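Local coordinates for protein diguanylate cyclase (Pseudomonas aeruginosa, PDB 5M3C) that combines a GGDEF domain of the diguanylate cyclase family with an EAL domain in one chain, and binds guanosine-5'-triphosphate and calcium ions, at residues Ala36-Asp41 with Val127-Phe132. Sequence-based numbering, arbitrary orientation.
Sequences AVLFID and VGIALF. With CA (calcium ion), chain G.
Val-37 and Ala-130 face each other as a hydrogen-bonded antiparallel pair, with Val-37 N to Ala-130 O at 2.7 Å and Ala-130 N to Val-37 O at 2.8 Å. Two residues further along 36-41 and two back along 127-132, Phe-39 and Gly-128 form a second such pair, again with two N-H...O bonds. The denser packing is on the sheet face carrying Ala-36, Leu-38 and Ile-40 with Val-127, Ile-129 and Leu-131. There Leu-38 CD1 lies 3.9 Å from Ile-129 CG2, the two side chains running alongside each other. Ile-40 and Val-127 do likewise, Ile-40 CG1 meeting Val-127 CG2 at 3.9 Å. At the far end Ala-36 CB touches Leu-131 CD2 at 3.8 Å. Helix 96-108 packs on this face. The other face is sparser between the strands, because Gly-128 offers no side chain, Ala-130 only a methyl, and the Phe-39 ring leads away; helix 139-155 closes this face, so that it too stays buried. With chi1 at 56°, Phe-132 has CG between its backbone N and carbonyl carbon, which swings the ring back obliquely beside the Ala-36 backbone; it reaches Val-37 CG2 only loosely. These are neighbouring strands of the GGDEF domain's central sheet, strand 85-90 flanking 36-41 on its other edge. The amides and carbonyls of Val-37, Phe-39, Gly-128 and Ala-130 are thus satisfied in a buried apolar setting, and just past the last pair Asp-41 turns polar, its OD1 binding calcium at 2.2 Å beside Leu-42 O and Asp-84, next to the bound guanosine-5'-triphosphate; the paired strands probably help to place it.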
ATOM      1  N   ALA B  36     -36.767  11.332  14.373  1.00 51.63           N
ATOM      2  CA  ALA B  36     -35.794  11.068  13.323  1.00 49.06           C
ATOM      3  C   ALA B  36     -36.375  10.280  12.157  1.00 46.82           C
ATOM      4  O   ALA B  36     -37.215   9.403  12.334  1.00 46.04           O
ATOM      5  CB  ALA B  36     -34.597  10.330  13.898  1.00 49.36           C
ATOM      6  N   VAL B  37     -35.907  10.617  10.963  1.00 45.45           N
ATOM      7  CA  VAL B  37     -36.192   9.856   9.761  1.00 44.24           C
ATOM      8  C   VAL B  37     -34.862   9.395   9.182  1.00 43.23           C
ATOM      9  O   VAL B  37     -33.966  10.211   8.951  1.00 43.60           O
ATOM     10  CB  VAL B  37     -36.923  10.706   8.709  1.00 43.96           C
ATOM     11  CG1 VAL B  37     -37.104   9.913   7.424  1.00 43.79           C
ATOM     12  CG2 VAL B  37     -38.266  11.175   9.247  1.00 44.25           C
ATOM     13  N   LEU B  38     -34.732   8.090   8.967  1.00 42.43           N
ATOM     14  CA  LEU B  38     -33.492   7.513   8.456  1.00 42.26           C
ATOM     15  C   LEU B  38     -33.684   6.958   7.052  1.00 41.89           C
ATOM     16  O   LEU B  38     -34.612   6.192   6.801  1.00 42.06           O
ATOM     17  CB  LEU B  38     -32.986   6.403   9.384  1.00 42.85           C
ATOM     18  CG  LEU B  38     -32.226   6.860  10.635  1.00 43.58           C
ATOM     19  CD1 LEU B  38     -33.072   7.804  11.476  1.00 44.36           C
ATOM     20  CD2 LEU B  38     -31.778   5.672  11.472  1.00 43.21           C
ATOM     21  N   PHE B  39     -32.793   7.351   6.146  1.00 42.04           N
ATOM     22  CA  PHE B  39     -32.819   6.888   4.762  1.00 41.87           C
ATOM     23  C   PHE B  39     -31.697   5.885   4.520  1.00 41.80           C
ATOM     24  O   PHE B  39     -30.516   6.221   4.662  1.00 41.46           O
ATOM     25  CB  PHE B  39     -32.650   8.072   3.814  1.00 42.06           C
ATOM     26  CG  PHE B  39     -33.208   7.833   2.443  1.00 41.63           C
ATOM     27  CD1 PHE B  39     -32.616   6.922   1.590  1.00 41.41           C
ATOM     28  CD2 PHE B  39     -34.324   8.526   2.007  1.00 41.63           C
ATOM     29  CE1 PHE B  39     -33.129   6.702   0.326  1.00 41.77           C
ATOM     30  CE2 PHE B  39     -34.843   8.311   0.746  1.00 41.71           C
ATOM     31  CZ  PHE B  39     -34.244   7.398  -0.097  1.00 41.66           C
ATOM     32  N   ILE B  40     -32.068   4.661   4.151  1.00 42.48           N
ATOM     33  CA  ILE B  40     -31.091   3.589   3.956  1.00 44.01           C
ATOM     34  C   ILE B  40     -31.102   3.047   2.530  1.00 44.69           C
ATOM     35  O   ILE B  40     -32.096   2.486   2.084  1.00 45.29           O
ATOM     36  CB  ILE B  40     -31.354   2.407   4.903  1.00 44.24           C
ATOM     37  CG1 ILE B  40     -31.209   2.852   6.362  1.00 44.60           C
ATOM     38  CG2 ILE B  40     -30.406   1.261   4.586  1.00 43.67           C
ATOM     39  CD1 ILE B  40     -31.492   1.754   7.367  1.00 44.99           C
ATOM     40  N   ASP B  41     -29.981   3.196   1.833  1.00 45.47           N
ATOM     41  CA  ASP B  41     -29.856   2.745   0.452  1.00 45.66           C
ATOM     42  C   ASP B  41     -28.765   1.682   0.352  1.00 45.68           C
ATOM     43  O   ASP B  41     -27.605   1.947   0.663  1.00 45.67           O
ATOM     44  CB  ASP B  41     -29.524   3.937  -0.449  1.00 46.51           C
ATOM     45  CG  ASP B  41     -29.577   3.593  -1.927  1.00 47.38           C
ATOM     46  OD1 ASP B  41     -29.201   2.460  -2.293  1.00 48.78           O
ATOM     47  OD2 ASP B  41     -29.986   4.460  -2.729  1.00 47.49           O
ATOM     48  N   VAL B 127     -26.365   5.238   5.147  1.00 49.77           N
ATOM     49  CA  VAL B 127     -27.486   5.743   5.926  1.00 49.44           C
ATOM     50  C   VAL B 127     -27.437   7.253   6.104  1.00 49.31           C
ATOM     51  O   VAL B 127     -26.424   7.812   6.535  1.00 49.56           O
ATOM     52  CB  VAL B 127     -27.534   5.089   7.318  1.00 49.61           C
ATOM     53  CG1 VAL B 127     -28.799   5.503   8.054  1.00 49.74           C
ATOM     54  CG2 VAL B 127     -27.456   3.575   7.198  1.00 49.56           C
ATOM     55  N   GLY B 128     -28.546   7.905   5.773  1.00 49.15           N
ATOM     56  CA  GLY B 128     -28.681   9.340   5.987  1.00 48.78           C
ATOM     57  C   GLY B 128     -29.687   9.586   7.086  1.00 49.12           C
ATOM     58  O   GLY B 128     -30.688   8.881   7.176  1.00 49.88           O
ATOM     59  N   ILE B 129     -29.427  10.578   7.932  1.00 50.18           N
ATOM     60  CA  ILE B 129     -30.330  10.879   9.044  1.00 50.67           C
ATOM     61  C   ILE B 129     -30.900  12.288   8.949  1.00 50.42           C
ATOM     62  O   ILE B 129     -30.163  13.247   8.727  1.00 49.45           O
ATOM     63  CB  ILE B 129     -29.623  10.747  10.406  1.00 51.03           C
ATOM     64  CG1 ILE B 129     -28.870   9.421  10.498  1.00 51.16           C
ATOM     65  CG2 ILE B 129     -30.635  10.851  11.538  1.00 51.37           C
ATOM     66  CD1 ILE B 129     -28.084   9.260  11.782  1.00 51.59           C
ATOM     67  N   ALA B 130     -32.213  12.408   9.126  1.00 51.44           N
ATOM     68  CA  ALA B 130     -32.855  13.716   9.210  1.00 52.33           C
ATOM     69  C   ALA B 130     -33.667  13.801  10.491  1.00 53.22           C
ATOM     70  O   ALA B 130     -34.532  12.969  10.731  1.00 54.14           O
ATOM     71  CB  ALA B 130     -33.747  13.952   8.004  1.00 52.33           C
ATOM     72  N   LEU B 131     -33.383  14.805  11.314  1.00 54.63           N
ATOM     73  CA  LEU B 131     -34.081  14.980  12.584  1.00 55.69           C
ATOM     74  C   LEU B 131     -35.214  15.985  12.443  1.00 56.57           C
ATOM     75  O   LEU B 131     -35.110  16.936  11.673  1.00 56.60           O
ATOM     76  CB  LEU B 131     -33.108  15.466  13.659  1.00 55.61           C
ATOM     77  CG  LEU B 131     -32.059  14.461  14.140  1.00 56.03           C
ATOM     78  CD1 LEU B 131     -30.908  15.178  14.827  1.00 56.21           C
ATOM     79  CD2 LEU B 131     -32.685  13.436  15.072  1.00 56.56           C
ATOM     80  N   PHE B 132     -36.299  15.771  13.181  1.00 58.14           N
ATOM     81  CA  PHE B 132     -37.348  16.782  13.272  1.00 59.47           C
ATOM     82  C   PHE B 132     -37.536  17.230  14.718  1.00 60.24           C
ATOM     83  O   PHE B 132     -37.429  16.421  15.646  1.00 61.22           O
ATOM     84  CB  PHE B 132     -38.671  16.304  12.655  1.00 59.50           C
ATOM     85  CG  PHE B 132     -39.209  15.025  13.236  1.00 59.27           C
ATOM     86  CD1 PHE B 132     -38.853  13.800  12.696  1.00 59.52           C
ATOM     87  CD2 PHE B 132     -40.109  15.050  14.289  1.00 59.43           C
ATOM     88  CE1 PHE B 132     -39.366  12.622  13.211  1.00 59.32           C
ATOM     89  CE2 PHE B 132     -40.624  13.876  14.809  1.00 58.68           C
ATOM     90  CZ  PHE B 132     -40.254  12.661  14.270  1.00 58.72           C
TER
HETATM   91 CA    CA G1301     -28.080   1.381  -3.911  1.00 45.09          CA